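Local coordinates for protein lysine-sensitive aspartokinase 3 (PDB 2J0W) that phosphorylates L-aspartate with ATP to give 4-phospho-L-aspartate, the lysine-inhibited first step of lysine biosynthesis in Escherichia coli, at residues I26-L38 against L170-G183. Sequence-based numbering, arbitrary orientation.
Sequences IVLSDANVRLVVL and LLPRLNEGLVITQG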
loop_
_atom_site.group_PDB
_atom_site.type_symbol
_atom_site.label_atom_id
_atom_site.label_comp_id
_atom_site.label_asym_id
_atom_site.label_seq_id
_atom_site.Cartn_x
_atom_site.Cartn_y
_atom_site.Cartn_z
ATOM N N ILE A 26 -40.574 2.586 23.054
ATOM C CA ILE A 26 -40.089 2.958 21.727
ATOM C C ILE A 26 -40.642 2.082 20.587
ATOM O O ILE A 26 -41.050 2.592 19.540
ATOM C CB ILE A 26 -38.557 2.888 21.690
ATOM C CG1 ILE A 26 -37.970 3.909 22.662
ATOM C CG2 ILE A 26 -38.054 3.136 20.281
ATOM C CD1 ILE A 26 -36.479 4.093 22.498
ATOM N N VAL A 27 -40.648 0.768 20.787
ATOM C CA VAL A 27 -41.157 -0.138 19.762
ATOM C C VAL A 27 -42.633 0.146 19.477
ATOM O O VAL A 27 -43.129 -0.082 18.366
ATOM C CB VAL A 27 -41.015 -1.611 20.202
ATOM C CG1 VAL A 27 -41.510 -2.530 19.112
ATOM C CG2 VAL A 27 -39.569 -1.917 20.519
ATOM N N LEU A 28 -43.327 0.658 20.490
ATOM C CA LEU A 28 -44.749 0.958 20.377
ATOM C C LEU A 28 -45.051 2.432 20.154
ATOM O O LEU A 28 -46.145 2.894 20.461
ATOM C CB LEU A 28 -45.473 0.457 21.629
ATOM C CG LEU A 28 -45.187 -1.026 21.866
ATOM C CD1 LEU A 28 -45.868 -1.508 23.128
ATOM C CD2 LEU A 28 -45.657 -1.808 20.666
ATOM N N SER A 29 -44.072 3.161 19.628
ATOM C CA SER A 29 -44.234 4.580 19.333
ATOM C C SER A 29 -44.377 4.658 17.819
ATOM O O SER A 29 -44.738 5.696 17.262
ATOM C CB SER A 29 -43.004 5.376 19.781
ATOM O OG SER A 29 -41.935 5.230 18.859
ATOM N N ASP A 30 -44.084 3.537 17.166
ATOM C CA ASP A 30 -44.181 3.416 15.715
ATOM C C ASP A 30 -44.771 2.034 15.428
ATOM O O ASP A 30 -44.213 1.018 15.841
ATOM C CB ASP A 30 -42.793 3.544 15.080
ATOM C CG ASP A 30 -42.844 3.554 13.562
ATOM O OD1 ASP A 30 -43.549 2.695 12.981
ATOM O OD2 ASP A 30 -42.167 4.414 12.953
ATOM N N ALA A 31 -45.898 1.993 14.726
ATOM C CA ALA A 31 -46.548 0.723 14.432
ATOM C C ALA A 31 -45.932 -0.021 13.252
ATOM O O ALA A 31 -46.330 -1.153 12.959
ATOM C CB ALA A 31 -48.045 0.942 14.205
ATOM N N ASN A 32 -44.969 0.608 12.575
ATOM C CA ASN A 32 -44.292 -0.027 11.441
ATOM C C ASN A 32 -43.210 -0.989 11.941
ATOM O O ASN A 32 -42.686 -1.814 11.183
ATOM C CB ASN A 32 -43.657 1.018 10.508
ATOM C CG ASN A 32 -44.686 1.818 9.730
ATOM O OD1 ASN A 32 -45.606 1.262 9.116
ATOM N ND2 ASN A 32 -44.519 3.135 9.726
ATOM N N VAL A 33 -42.866 -0.874 13.220
ATOM C CA VAL A 33 -41.875 -1.762 13.815
ATOM C C VAL A 33 -42.560 -3.116 13.963
ATOM O O VAL A 33 -43.439 -3.295 14.811
ATOM C CB VAL A 33 -41.432 -1.264 15.203
ATOM C CG1 VAL A 33 -40.396 -2.212 15.807
ATOM C CG2 VAL A 33 -40.838 0.123 15.091
ATOM N N ARG A 34 -42.152 -4.056 13.124
ATOM C CA ARG A 34 -42.723 -5.390 13.117
ATOM C C ARG A 34 -41.681 -6.414 13.548
ATOM O O ARG A 34 -42.013 -7.522 13.972
ATOM C CB ARG A 34 -43.221 -5.710 11.714
ATOM C CG ARG A 34 -44.130 -4.622 11.151
ATOM C CD ARG A 34 -45.531 -5.143 10.951
ATOM N NE ARG A 34 -45.968 -5.938 12.091
ATOM C CZ ARG A 34 -47.237 -6.202 12.367
ATOM N NH1 ARG A 34 -48.202 -5.728 11.586
ATOM N NH2 ARG A 34 -47.541 -6.943 13.421
ATOM N N LEU A 35 -40.412 -6.052 13.418
ATOM C CA LEU A 35 -39.343 -6.954 13.812
ATOM C C LEU A 35 -38.384 -6.272 14.776
ATOM O O LEU A 35 -37.883 -5.173 14.510
ATOM C CB LEU A 35 -38.577 -7.444 12.579
ATOM C CG LEU A 35 -37.439 -8.452 12.789
ATOM C CD1 LEU A 35 -37.926 -9.724 13.472
ATOM C CD2 LEU A 35 -36.863 -8.789 11.445
ATOM N N VAL A 36 -38.139 -6.920 15.906
ATOM C CA VAL A 36 -37.222 -6.362 16.881
ATOM C C VAL A 36 -36.035 -7.309 16.999
ATOM O O VAL A 36 -36.188 -8.533 16.945
ATOM C CB VAL A 36 -37.900 -6.190 18.261
ATOM C CG1 VAL A 36 -36.930 -5.537 19.251
ATOM C CG2 VAL A 36 -39.148 -5.342 18.109
ATOM N N VAL A 37 -34.849 -6.735 17.138
ATOM C CA VAL A 37 -33.648 -7.528 17.256
ATOM C C VAL A 37 -32.980 -7.147 18.560
ATOM O O VAL A 37 -32.679 -5.975 18.789
ATOM C CB VAL A 37 -32.720 -7.262 16.060
ATOM C CG1 VAL A 37 -31.374 -7.933 16.263
ATOM C CG2 VAL A 37 -33.380 -7.782 14.800
ATOM N N LEU A 38 -32.767 -8.132 19.427
ATOM C CA LEU A 38 -32.151 -7.861 20.720
ATOM C C LEU A 38 -30.816 -8.539 20.894
ATOM O O LEU A 38 -30.600 -9.635 20.387
ATOM C CB LEU A 38 -33.047 -8.343 21.855
ATOM C CG LEU A 38 -34.456 -7.792 22.041
ATOM C CD1 LEU A 38 -35.089 -8.516 23.223
ATOM C CD2 LEU A 38 -34.415 -6.289 22.278
ATOM N N LEU A 170 -40.395 -16.702 8.560
ATOM C CA LEU A 170 -40.473 -15.444 9.293
ATOM C C LEU A 170 -41.531 -14.464 8.799
ATOM O O LEU A 170 -42.111 -13.715 9.591
ATOM C CB LEU A 170 -39.102 -14.748 9.286
ATOM C CG LEU A 170 -39.025 -13.475 10.143
ATOM C CD1 LEU A 170 -39.216 -13.840 11.598
ATOM C CD2 LEU A 170 -37.699 -12.782 9.961
ATOM N N LEU A 171 -41.780 -14.456 7.494
ATOM C CA LEU A 171 -42.758 -13.537 6.935
ATOM C C LEU A 171 -44.140 -13.785 7.533
ATOM O O LEU A 171 -44.756 -12.874 8.094
ATOM C CB LEU A 171 -42.793 -13.668 5.411
ATOM C CG LEU A 171 -43.627 -12.606 4.698
ATOM C CD1 LEU A 171 -43.102 -11.235 5.032
ATOM C CD2 LEU A 171 -43.575 -12.841 3.203
ATOM N N PRO A 172 -44.647 -15.022 7.433
ATOM C CA PRO A 172 -45.968 -15.325 7.993
ATOM C C PRO A 172 -46.116 -14.826 9.427
ATOM O O PRO A 172 -47.167 -14.308 9.806
ATOM C CB PRO A 172 -46.043 -16.843 7.896
ATOM C CG PRO A 172 -45.296 -17.115 6.620
ATOM C CD PRO A 172 -44.090 -16.194 6.731
ATOM N N ARG A 173 -45.058 -14.976 10.219
ATOM C CA ARG A 173 -45.092 -14.532 11.608
ATOM C C ARG A 173 -45.200 -13.007 11.724
ATOM O O ARG A 173 -45.753 -12.496 12.700
ATOM C CB ARG A 173 -43.848 -15.029 12.360
ATOM C CG ARG A 173 -44.047 -16.284 13.212
ATOM C CD ARG A 173 -44.376 -17.503 12.374
ATOM N NE ARG A 173 -45.781 -17.549 11.976
ATOM C CZ ARG A 173 -46.295 -18.470 11.167
ATOM N NH1 ARG A 173 -45.519 -19.421 10.663
ATOM N NH2 ARG A 173 -47.589 -18.453 10.872
ATOM N N LEU A 174 -44.669 -12.290 10.734
ATOM C CA LEU A 174 -44.717 -10.826 10.728
ATOM C C LEU A 174 -46.096 -10.328 10.338
ATOM O O LEU A 174 -46.531 -9.266 10.776
ATOM C CB LEU A 174 -43.683 -10.250 9.758
ATOM C CG LEU A 174 -42.216 -10.277 10.197
ATOM C CD1 LEU A 174 -41.369 -9.725 9.075
ATOM C CD2 LEU A 174 -42.009 -9.450 11.470
ATOM N N ASN A 175 -46.774 -11.103 9.500
ATOM C CA ASN A 175 -48.117 -10.766 9.053
ATOM C C ASN A 175 -49.079 -10.893 10.231
ATOM O O ASN A 175 -49.917 -10.018 10.461
ATOM C CB ASN A 175 -48.543 -11.711 7.931
ATOM C CG ASN A 175 -47.780 -11.464 6.640
ATOM O OD1 ASN A 175 -47.718 -12.336 5.768
ATOM N ND2 ASN A 175 -47.207 -10.265 6.503
ATOM N N GLU A 176 -48.939 -11.991 10.974
ATOM C CA GLU A 176 -49.776 -12.258 12.142
ATOM C C GLU A 176 -49.646 -11.159 13.181
ATOM O O GLU A 176 -50.640 -10.656 13.693
ATOM C CB GLU A 176 -49.379 -13.568 12.811
ATOM C CG GLU A 176 -49.491 -14.788 11.959
ATOM C CD GLU A 176 -49.004 -16.014 12.699
ATOM O OE1 GLU A 176 -47.836 -16.006 13.149
ATOM O OE2 GLU A 176 -49.787 -16.978 12.835
ATOM N N GLY A 177 -48.414 -10.800 13.505
ATOM C CA GLY A 177 -48.219 -9.772 14.502
ATOM C C GLY A 177 -46.771 -9.399 14.713
ATOM O O GLY A 177 -45.983 -9.348 13.770
ATOM N N LEU A 178 -46.415 -9.152 15.965
ATOM C CA LEU A 178 -45.060 -8.754 16.296
ATOM C C LEU A 178 -44.132 -9.936 16.479
ATOM O O LEU A 178 -44.541 -11.014 16.925
ATOM C CB LEU A 178 -45.067 -7.900 17.558
ATOM C CG LEU A 178 -43.982 -6.837 17.546
ATOM C CD1 LEU A 178 -44.086 -6.036 16.249
ATOM C CD2 LEU A 178 -44.138 -5.933 18.761
ATOM N N VAL A 179 -42.866 -9.717 16.141
ATOM C CA VAL A 179 -41.869 -10.765 16.234
ATOM C C VAL A 179 -40.581 -10.297 16.880
ATOM O O VAL A 179 -39.949 -9.347 16.439
ATOM C CB VAL A 179 -41.571 -11.326 14.852
ATOM C CG1 VAL A 179 -40.531 -12.433 14.943
ATOM C CG2 VAL A 179 -42.864 -11.840 14.242
ATOM N N ILE A 180 -40.203 -10.976 17.947
ATOM C CA ILE A 180 -38.991 -10.647 18.668
ATOM C C ILE A 180 -38.013 -11.792 18.436
ATOM O O ILE A 180 -38.352 -12.967 18.645
ATOM C CB ILE A 180 -39.292 -10.490 20.171
ATOM C CG1 ILE A 180 -40.467 -9.526 20.336
ATOM C CG2 ILE A 180 -38.068 -9.977 20.919
ATOM C CD1 ILE A 180 -40.321 -8.268 19.523
ATOM N N THR A 181 -36.812 -11.458 17.974
ATOM C CA THR A 181 -35.810 -12.482 17.730
ATOM C C THR A 181 -34.428 -11.986 18.160
ATOM O O THR A 181 -34.287 -10.849 18.634
ATOM C CB THR A 181 -35.815 -12.915 16.246
ATOM O OG1 THR A 181 -34.952 -14.043 16.094
ATOM C CG2 THR A 181 -35.365 -11.766 15.311
ATOM N N GLN A 182 -33.408 -12.820 17.987
ATOM C CA GLN A 182 -32.059 -12.447 18.419
ATOM C C GLN A 182 -31.007 -12.164 17.357
ATOM O O GLN A 182 -30.909 -12.863 16.352
ATOM C CB GLN A 182 -31.526 -13.523 19.369
ATOM C CG GLN A 182 -31.770 -14.950 18.910
ATOM C CD GLN A 182 -33.225 -15.367 18.975
ATOM O OE1 GLN A 182 -33.680 -16.181 18.168
ATOM N NE2 GLN A 182 -33.963 -14.824 19.938
ATOM N N GLY A 183 -30.206 -11.134 17.578
ATOM C CA GLY A 183 -29.158 -10.839 16.621
ATOM C C GLY A 183 -27.903 -11.561 17.077
ATOM O O GLY A 183 -27.938 -12.258 18.094
#
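Arg-34 sets CG anti to its carbonyl carbon (chi1 -51°) and then bends at chi2 and chi3, which folds the guanidinium back against the end of helix 159-176. There the carbonyl O of Leu-174 lies over the centre of one guanidinium face, 3.5 Å from CZ, while the backbone N of Leu-178 sits at the edge, in the guanidinium plane. In Ile-180, chi1 and chi2 near -50° lay CD1 alongside Val-36, 3.4 Å from its CB, both side chains pointing the same way.

Behind these groups, strands 33-38 and 178-182 run parallel, the closest approach of their axes 4.9 Å. Five backbone hydrogen bonds alternate between them, from Val-179 N to Arg-34 O through to Gly-183 N on Leu-38 O; the bond from Val-36 N to Val-179 O is nearly straight (166°).

Side chains separate by face. With Val-36 and Ile-180 goes Leu-38, whose CD1 meets Ile-180 CG2 at 4.0 Å; helix 108-131 covers this face through Phe-126 and Val-127. On the other face Leu-35 CD1 touches Val-179 CG1 (4.0 Å) and Thr-181 CG2 (3.8 Å), and Leu-174 CD2 reaches Leu-35 CB from the helix. Thr-181 OG1 is hydrogen-bonded to Phe-140 O.

With an alanine at Arg-34 the guanidinium is gone, and the Leu-174 carbonyl O is likely to lose its cover, opening a gap beside the helix end.

These are neighbouring strands in the central sheet of the amino acid kinase fold. The chemistry is thus apolar packing on both faces around a backbone ladder, with the Arg-34 guanidinium face against the Leu-174 carbonyl O at the start of strand 33-38; the other strand ends lie near the aspartate site, Gln-182 touching substrate-binding Glu-119 and Gly-183 about 7 Å from the bound aspartate (nearest atoms).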